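Local atomic coordinates of Non-sulfated chondroitin lyase E66 (PDB entry 3VSN), a protein that probably digests chondroitin in the peritrophic matrix of the host midgut as a lyase of the polyhedra envelope, and is essential for oral infectivity of the baculovirus. Residues A[240-243]-A[249-252]; A[114-119]-A[142-147]; A[389-394]-A[525-530]. All blocks are in the same frame, centred on the assembly; numbering follows the deposited sequence.

Contact 1 of 3, residues A[240-243]-A[249-252]; sequences DSIY and VRAY
The ring of Tyr252 carries Tyr243 CB over the centre of one face, 4.3 Å above its plane, while the ring of Tyr243 meets the carbonyl of Ala251 at its edge, Tyr243 CD1 lying 3.3 Å from Ala251 O. Both tyrosines sit at the open end of a β-hairpin whose strands, 243-245 and 249-250, turn over through active-site His246. The pairing runs one residue past the second strand: Ala251 N donates to Tyr243 O at 3.1 Å, nearly straight at 173°. Although the CB of Tyr252 is directed away from 240-243, a chi1 of -87° swings the ring back alongside the chain, and its hydroxyl reaches beyond the hairpin to Ala282 O. Ile242 crosses that ring at about a right angle, and its CG2 also lies 4.1 Å from Arg250 CG. From there the extended arginine chain carries NE to Ser325 O, tying the hairpin to a loop of the neighbouring sheet. The contact is buried beside the catalytic centre, with the Tyr243 side chain about 3 Å from that of Tyr254, the proton donor. At the hydroxyl end of the Tyr252 ring, Ile242 CD1 comes to 3.5 Å from Tyr252 OH.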
loop_
_atom_site.group_PDB
_atom_site.type_symbol
_atom_site.label_atom_id
_atom_site.label_comp_id
_atom_site.label_asym_id
_atom_site.label_seq_id
_atom_site.Cartn_x
_atom_site.Cartn_y
_atom_site.Cartn_z
ATOM N N ASP A 240 11.554 9.295 4.175
ATOM C CA ASP A 240 10.200 9.835 4.281
ATOM C C ASP A 240 9.147 8.746 4.515
ATOM O O ASP A 240 7.964 8.941 4.229
ATOM C CB ASP A 240 9.846 10.700 3.056
ATOM C CG ASP A 240 9.978 9.951 1.731
ATOM O OD1 ASP A 240 10.339 8.750 1.717
ATOM O OD2 ASP A 240 9.712 10.578 0.684
ATOM N N SER A 241 9.591 7.606 5.039
ATOM C CA SER A 241 8.706 6.495 5.407
ATOM C C SER A 241 7.849 5.953 4.260
ATOM O O SER A 241 6.619 5.910 4.345
ATOM C CB SER A 241 7.845 6.853 6.623
ATOM O OG SER A 241 8.629 6.836 7.799
ATOM N N ILE A 242 8.521 5.560 3.185
ATOM C CA ILE A 242 7.937 4.699 2.165
ATOM C C ILE A 242 8.877 3.503 2.052
ATOM O O ILE A 242 10.101 3.679 2.027
ATOM C CB ILE A 242 7.790 5.422 0.803
ATOM C CG1 ILE A 242 6.740 6.543 0.886
ATOM C CG2 ILE A 242 7.456 4.442 -0.323
ATOM C CD1 ILE A 242 5.327 6.100 1.214
ATOM N N TYR A 243 8.316 2.295 2.009
ATOM C CA TYR A 243 9.153 1.106 1.926
ATOM C C TYR A 243 9.575 0.775 0.498
ATOM O O TYR A 243 8.736 0.618 -0.390
ATOM C CB TYR A 243 8.537 -0.128 2.607
ATOM C CG TYR A 243 9.614 -1.152 2.846
ATOM C CD1 TYR A 243 9.873 -2.161 1.912
ATOM C CD2 TYR A 243 10.441 -1.060 3.965
ATOM C CE1 TYR A 243 10.902 -3.069 2.112
ATOM C CE2 TYR A 243 11.467 -1.965 4.173
ATOM C CZ TYR A 243 11.695 -2.963 3.248
ATOM O OH TYR A 243 12.723 -3.854 3.457
ATOM N N VAL A 249 11.945 -0.166 -6.068
ATOM C CA VAL A 249 10.493 -0.303 -6.247
ATOM C C VAL A 249 9.753 0.041 -4.950
ATOM O O VAL A 249 10.103 -0.463 -3.881
ATOM C CB VAL A 249 10.102 -1.728 -6.730
ATOM C CG1 VAL A 249 8.619 -1.806 -7.078
ATOM C CG2 VAL A 249 10.933 -2.138 -7.941
ATOM N N ARG A 250 8.742 0.910 -5.043
ATOM C CA ARG A 250 7.802 1.109 -3.931
ATOM C C ARG A 250 7.004 -0.186 -3.765
ATOM O O ARG A 250 6.227 -0.551 -4.648
ATOM C CB ARG A 250 6.854 2.289 -4.198
ATOM C CG ARG A 250 7.536 3.641 -4.387
ATOM C CD ARG A 250 6.527 4.723 -4.772
ATOM N NE ARG A 250 7.194 5.918 -5.289
ATOM C CZ ARG A 250 7.595 6.077 -6.550
ATOM N NH1 ARG A 250 7.386 5.124 -7.449
ATOM N NH2 ARG A 250 8.205 7.200 -6.918
ATOM N N ALA A 251 7.204 -0.884 -2.646
ATOM C CA ALA A 251 6.660 -2.239 -2.474
ATOM C C ALA A 251 6.480 -2.617 -1.006
ATOM O O ALA A 251 7.458 -2.856 -0.293
ATOM C CB ALA A 251 7.558 -3.254 -3.165
ATOM N N TYR A 252 5.228 -2.695 -0.570
ATOM C CA TYR A 252 4.922 -2.930 0.836
ATOM C C TYR A 252 4.808 -4.403 1.229
ATOM O O TYR A 252 4.638 -4.716 2.411
ATOM C CB TYR A 252 3.667 -2.152 1.236
ATOM C CG TYR A 252 3.985 -0.741 1.677
ATOM C CD1 TYR A 252 4.418 0.224 0.759
ATOM C CD2 TYR A 252 3.875 -0.373 3.017
ATOM C CE1 TYR A 252 4.719 1.517 1.168
ATOM C CE2 TYR A 252 4.175 0.912 3.432
ATOM C CZ TYR A 252 4.592 1.853 2.508
ATOM O OH TYR A 252 4.879 3.131 2.929
#

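Contact 2 of 3, residues A[114-119]-A[142-147]; sequences RIICSK and ITMPEV
Next to Ile116, which alone of 114-119 touches Met144 and Val147, the carbonyl oxygen of Ile115 is held by its own helix: Ser118 OG donates to Ile115 O at 2.8 Å, with weak bonds from the backbone N atoms of Ser118 and Lys119 beside it. The Ser118 hydroxyl thus folds back along its own helix, on a side that faces away from 142-147.

Across the contact everything is apolar. Helices 103-119 and 138-154 belong to the α/α toroid, and here their nearest CA atoms, those of Ile116 and Met144, are 9.1 Å apart. The gap is bridged by branches of one isoleucine: Ile116 CG2 meets Met144 SD at 4.1 Å, and Ile116 CD1 approaches Val147 CG1 at 4.4 Å. Met144 is extended through chi1 (-169°) and chi2 (-174°), which carries SD to Ile116; the bend at chi3 (73°) then sets the methyl, leaving Met144 CE farther from Ile116 CG2 than the sulfur is. Leu85 touches Ile116 and Cys82 touches Val147, both from helix 75-93, while Leu120 touches Met144. On other sides of helix 138-154, kinked at Pro145, Ile142 touches catalytic Asn191 and Glu146 forms salt bridges with Arg194 and Lys49.

With no hydrogen bond between the segments and only 96 Å² buried, the direct contact of the two helices is small and undirected, resting on dispersion and exclusion of water, and helix 75-93 also packs against Ile116 and Val147.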
loop_
_atom_site.group_PDB
_atom_site.type_symbol
_atom_site.label_atom_id
_atom_site.label_comp_id
_atom_site.label_asym_id
_atom_site.label_seq_id
_atom_site.Cartn_x
_atom_site.Cartn_y
_atom_site.Cartn_z
ATOM N N ARG A 114 -0.011 -34.278 17.847
ATOM C CA ARG A 114 0.499 -35.649 17.949
ATOM C C ARG A 114 0.654 -36.299 16.577
ATOM O O ARG A 114 1.669 -36.947 16.309
ATOM C CB ARG A 114 -0.428 -36.517 18.806
ATOM C CG ARG A 114 -0.392 -36.217 20.293
ATOM C CD ARG A 114 -1.484 -36.998 21.008
ATOM N NE ARG A 114 -1.616 -36.595 22.406
ATOM C CZ ARG A 114 -2.717 -36.754 23.133
ATOM N NH1 ARG A 114 -3.799 -37.304 22.596
ATOM N NH2 ARG A 114 -2.739 -36.357 24.397
ATOM N N ILE A 115 -0.354 -36.126 15.719
ATOM C CA ILE A 115 -0.331 -36.692 14.367
ATOM C C ILE A 115 0.850 -36.143 13.558
ATOM O O ILE A 115 1.578 -36.908 12.923
ATOM C CB ILE A 115 -1.676 -36.490 13.622
ATOM C CG1 ILE A 115 -2.791 -37.306 14.290
ATOM C CG2 ILE A 115 -1.555 -36.903 12.163
ATOM C CD1 ILE A 115 -4.197 -36.881 13.907
ATOM N N ILE A 116 1.051 -34.826 13.607
ATOM C CA ILE A 116 2.183 -34.188 12.924
ATOM C C ILE A 116 3.532 -34.703 13.443
ATOM O O ILE A 116 4.424 -35.024 12.654
ATOM C CB ILE A 116 2.120 -32.643 13.020
ATOM C CG1 ILE A 116 0.910 -32.113 12.246
ATOM C CG2 ILE A 116 3.398 -32.010 12.479
ATOM C CD1 ILE A 116 0.587 -30.658 12.520
ATOM N N CYS A 117 3.666 -34.792 14.765
ATOM C CA CYS A 117 4.901 -35.270 15.392
ATOM C C CYS A 117 5.261 -36.699 14.984
ATOM O O CYS A 117 6.438 -37.021 14.829
ATOM C CB CYS A 117 4.820 -35.146 16.914
ATOM S SG CYS A 117 4.908 -33.435 17.484
ATOM N N SER A 118 4.244 -37.537 14.791
ATOM C CA SER A 118 4.451 -38.923 14.371
ATOM C C SER A 118 4.901 -39.043 12.910
ATOM O O SER A 118 5.390 -40.095 12.498
ATOM C CB SER A 118 3.186 -39.757 14.606
ATOM O OG SER A 118 2.209 -39.505 13.608
ATOM N N LYS A 119 4.732 -37.973 12.133
ATOM C CA LYS A 119 5.127 -37.976 10.722
ATOM C C LYS A 119 6.520 -37.392 10.487
ATOM O O LYS A 119 7.134 -37.651 9.450
ATOM C CB LYS A 119 4.102 -37.230 9.857
ATOM C CG LYS A 119 2.697 -37.817 9.862
ATOM C CD LYS A 119 2.640 -39.203 9.234
ATOM C CE LYS A 119 1.233 -39.772 9.323
ATOM N NZ LYS A 119 1.185 -41.218 8.971
ATOM N N ILE A 142 8.589 -22.464 8.446
ATOM C CA ILE A 142 7.849 -21.232 8.725
ATOM C C ILE A 142 6.539 -21.513 9.457
ATOM O O ILE A 142 6.365 -21.094 10.601
ATOM C CB ILE A 142 7.600 -20.405 7.434
ATOM C CG1 ILE A 142 8.925 -20.080 6.721
ATOM C CG2 ILE A 142 6.808 -19.130 7.727
ATOM C CD1 ILE A 142 9.955 -19.349 7.565
ATOM N N THR A 143 5.636 -22.239 8.803
ATOM C CA THR A 143 4.281 -22.427 9.318
ATOM C C THR A 143 4.196 -23.428 10.475
ATOM O O THR A 143 3.509 -23.177 11.466
ATOM C CB THR A 143 3.308 -22.831 8.195
ATOM O OG1 THR A 143 3.610 -22.076 7.014
ATOM C CG2 THR A 143 1.869 -22.553 8.605
ATOM N N MET A 144 4.897 -24.549 10.353
ATOM C CA MET A 144 4.820 -25.604 11.369
ATOM C C MET A 144 5.247 -25.173 12.784
ATOM O O MET A 144 4.540 -25.475 13.742
ATOM C CB MET A 144 5.578 -26.858 10.926
ATOM C CG MET A 144 5.325 -28.073 11.808
ATOM S SD MET A 144 6.378 -29.457 11.340
ATOM C CE MET A 144 7.973 -28.902 11.947
ATOM N N PRO A 145 6.390 -24.465 12.927
ATOM C CA PRO A 145 6.746 -24.014 14.277
ATOM C C PRO A 145 5.688 -23.103 14.913
ATOM O O PRO A 145 5.513 -23.125 16.131
ATOM C CB PRO A 145 8.060 -23.265 14.058
ATOM C CG PRO A 145 8.655 -23.934 12.864
ATOM C CD PRO A 145 7.471 -24.173 11.967
ATOM N N GLU A 146 4.981 -22.333 14.085
ATOM C CA GLU A 146 3.853 -21.518 14.549
ATOM C C GLU A 146 2.695 -22.372 15.073
ATOM O O GLU A 146 1.994 -21.962 16.001
ATOM C CB GLU A 146 3.384 -20.553 13.451
ATOM C CG GLU A 146 4.379 -19.430 13.177
ATOM C CD GLU A 146 4.078 -18.615 11.924
ATOM O OE1 GLU A 146 3.242 -19.032 11.090
ATOM O OE2 GLU A 146 4.697 -17.543 11.769
ATOM N N VAL A 147 2.505 -23.556 14.489
ATOM C CA VAL A 147 1.488 -24.506 14.962
ATOM C C VAL A 147 1.804 -24.966 16.386
ATOM O O VAL A 147 0.941 -24.915 17.265
ATOM C CB VAL A 147 1.352 -25.729 14.025
ATOM C CG1 VAL A 147 0.385 -26.754 14.600
ATOM C CG2 VAL A 147 0.888 -25.291 12.646
#

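Contact 3 of 3, residues A[389-394]-A[525-530]; sequences IILQSL and TVRSPN
Leu394 and Arg527 make the tight part of this contact: Arg527 NH1 donates to Leu394 O at 2.8 Å, with an N-H...O angle of 160° and the oxygen close to the guanidinium plane. The donor itself is tilted 27° from the carbonyl plane of Leu394. Pro529 CB lies against the same oxygen, Leu394 O, 3.4 Å away, and Leu391 CD1 sits at the guanidinium edge, 3.7 Å from Arg527 NH2. One face of the group is covered near its rim by Leu394 CD2, 3.8 Å above the plane.

Toward solvent the fit is looser. Leu394 is exposed although its methyl lies over the guanidinium, and Ser528 points its CB away from 389-394 just before the chain turns a corner at Pro529.

Strands 390-391 and 525-530 are the outermost members of a four-stranded antiparallel sheet in the β-sandwich part of the protein, with 472-480 and 533-540 between them. The loop after 390-391 comes back toward 525-530, and the arginine, extended through chi2 and bent at chi3 (63°), meets it there. Its NE forms a salt bridge with Glu537 on strand 533-540, and Leu391 and Leu394 both touch Arg473 on strand 472-480.

One guanidinium therefore links a carboxylate on an inner strand to a backbone carbonyl in the loop that leaves the opposite edge strand. Such a two-ended hold probably fixes the rotation of the flat group, and Glu537 probably offsets the nearness of the like-charged Arg473, while the leucines pack around it at face and edge.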
loop_
_atom_site.group_PDB
_atom_site.type_symbol
_atom_site.label_atom_id
_atom_site.label_comp_id
_atom_site.label_asym_id
_atom_site.label_seq_id
_atom_site.Cartn_x
_atom_site.Cartn_y
_atom_site.Cartn_z
ATOM N N ILE A 389 -6.160 7.375 -15.677
ATOM C CA ILE A 389 -5.341 6.667 -16.673
ATOM C C ILE A 389 -5.516 7.255 -18.079
ATOM O O ILE A 389 -6.640 7.468 -18.545
ATOM C CB ILE A 389 -5.593 5.134 -16.669
ATOM C CG1 ILE A 389 -5.129 4.525 -15.331
ATOM C CG2 ILE A 389 -4.881 4.463 -17.844
ATOM C CD1 ILE A 389 -5.263 3.014 -15.221
ATOM N N ILE A 390 -4.393 7.550 -18.730
ATOM C CA ILE A 390 -4.400 8.011 -20.115
ATOM C C ILE A 390 -4.237 6.783 -21.011
ATOM O O ILE A 390 -3.250 6.048 -20.893
ATOM C CB ILE A 390 -3.277 9.034 -20.407
ATOM C CG1 ILE A 390 -3.381 10.250 -19.472
ATOM C CG2 ILE A 390 -3.329 9.488 -21.867
ATOM C CD1 ILE A 390 -2.156 11.142 -19.474
ATOM N N LEU A 391 -5.215 6.562 -21.887
ATOM C CA LEU A 391 -5.208 5.423 -22.808
ATOM C C LEU A 391 -4.704 5.845 -24.179
ATOM O O LEU A 391 -5.046 6.927 -24.665
ATOM C CB LEU A 391 -6.609 4.821 -22.949
ATOM C CG LEU A 391 -7.324 4.293 -21.702
ATOM C CD1 LEU A 391 -8.707 3.791 -22.080
ATOM C CD2 LEU A 391 -6.517 3.198 -21.016
ATOM N N GLN A 392 -3.906 4.979 -24.798
ATOM C CA GLN A 392 -3.295 5.271 -26.096
ATOM C C GLN A 392 -3.915 4.440 -27.215
ATOM O O GLN A 392 -3.586 4.617 -28.388
ATOM C CB GLN A 392 -1.784 5.036 -26.045
ATOM C CG GLN A 392 -1.030 6.000 -25.144
ATOM C CD GLN A 392 0.474 5.808 -25.223
ATOM O OE1 GLN A 392 1.047 5.731 -26.313
ATOM N NE2 GLN A 392 1.122 5.739 -24.066
ATOM N N SER A 393 -4.813 3.537 -26.840
ATOM C CA SER A 393 -5.559 2.719 -27.793
ATOM C C SER A 393 -6.980 2.513 -27.266
ATOM O O SER A 393 -7.272 2.824 -26.103
ATOM C CB SER A 393 -4.861 1.373 -28.001
ATOM O OG SER A 393 -4.787 0.648 -26.785
ATOM N N LEU A 394 -7.859 1.990 -28.113
ATOM C CA LEU A 394 -9.241 1.737 -27.707
ATOM C C LEU A 394 -9.367 0.651 -26.629
ATOM O O LEU A 394 -10.117 0.818 -25.664
ATOM C CB LEU A 394 -10.126 1.437 -28.925
ATOM C CG LEU A 394 -10.335 2.591 -29.918
ATOM C CD1 LEU A 394 -11.139 2.121 -31.120
ATOM C CD2 LEU A 394 -11.015 3.789 -29.261
ATOM N N THR A 525 -17.536 11.777 -22.347
ATOM C CA THR A 525 -18.225 10.841 -23.230
ATOM C C THR A 525 -18.111 9.426 -22.675
ATOM O O THR A 525 -17.214 9.134 -21.878
ATOM C CB THR A 525 -17.684 10.896 -24.676
ATOM O OG1 THR A 525 -16.256 10.783 -24.659
ATOM C CG2 THR A 525 -18.087 12.204 -25.358
ATOM N N VAL A 526 -19.034 8.563 -23.095
ATOM C CA VAL A 526 -19.145 7.200 -22.574
ATOM C C VAL A 526 -18.711 6.177 -23.623
ATOM O O VAL A 526 -19.095 6.279 -24.787
ATOM C CB VAL A 526 -20.594 6.899 -22.123
ATOM C CG1 VAL A 526 -20.745 5.449 -21.674
ATOM C CG2 VAL A 526 -21.013 7.848 -21.008
ATOM N N ARG A 527 -17.920 5.190 -23.200
ATOM C CA ARG A 527 -17.441 4.137 -24.095
ATOM C C ARG A 527 -17.111 2.867 -23.315
ATOM O O ARG A 527 -16.678 2.943 -22.164
ATOM C CB ARG A 527 -16.198 4.622 -24.851
ATOM C CG ARG A 527 -15.673 3.667 -25.913
ATOM C CD ARG A 527 -14.455 4.254 -26.612
ATOM N NE ARG A 527 -13.345 4.449 -25.680
ATOM C CZ ARG A 527 -12.425 3.532 -25.394
ATOM N NH1 ARG A 527 -12.458 2.334 -25.971
ATOM N NH2 ARG A 527 -11.468 3.812 -24.523
ATOM N N SER A 528 -17.324 1.712 -23.950
ATOM C CA SER A 528 -16.910 0.414 -23.402
ATOM C C SER A 528 -15.689 -0.133 -24.152
ATOM O O SER A 528 -15.799 -0.496 -25.327
ATOM C CB SER A 528 -18.061 -0.596 -23.469
ATOM O OG SER A 528 -19.147 -0.181 -22.662
ATOM N N PRO A 529 -14.520 -0.193 -23.481
ATOM C CA PRO A 529 -13.287 -0.668 -24.128
ATOM C C PRO A 529 -13.230 -2.186 -24.323
ATOM O O PRO A 529 -12.487 -2.667 -25.180
ATOM C CB PRO A 529 -12.192 -0.226 -23.156
ATOM C CG PRO A 529 -12.871 -0.193 -21.826
ATOM C CD PRO A 529 -14.278 0.252 -22.094
ATOM N N ASN A 530 -13.984 -2.918 -23.507
ATOM C CA ASN A 530 -14.136 -4.365 -23.628
ATOM C C ASN A 530 -15.443 -4.774 -22.951
ATOM O O ASN A 530 -16.189 -3.915 -22.466
ATOM C CB ASN A 530 -12.918 -5.119 -23.051
ATOM C CG ASN A 530 -12.687 -4.843 -21.571
ATOM O OD1 ASN A 530 -13.628 -4.774 -20.781
ATOM N ND2 ASN A 530 -11.421 -4.706 -21.187
#

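Along the chain the contacts come in series: contact 2 closes first, contact 1 follows, and contact 3 comes last. Contacts 1 and 2 both lie in the part related to the α-helical domain of polysaccharide lyase family 8, yet their centres are 35 Å apart, with contact 2 among the toroid helices and contact 1 in a small sheet near the middle of the molecule. Contact 3 belongs to the β-rich part, 31 Å from contact 1 and 52 Å from contact 2 between centres. No two touch; the nearest atoms of contacts 1 and 3 remain about 15 Å apart. Contact 1 thus lies beside the catalytic centre, whereas contact 2 is internal packing of the helical part and contact 3 of the β-sandwich part.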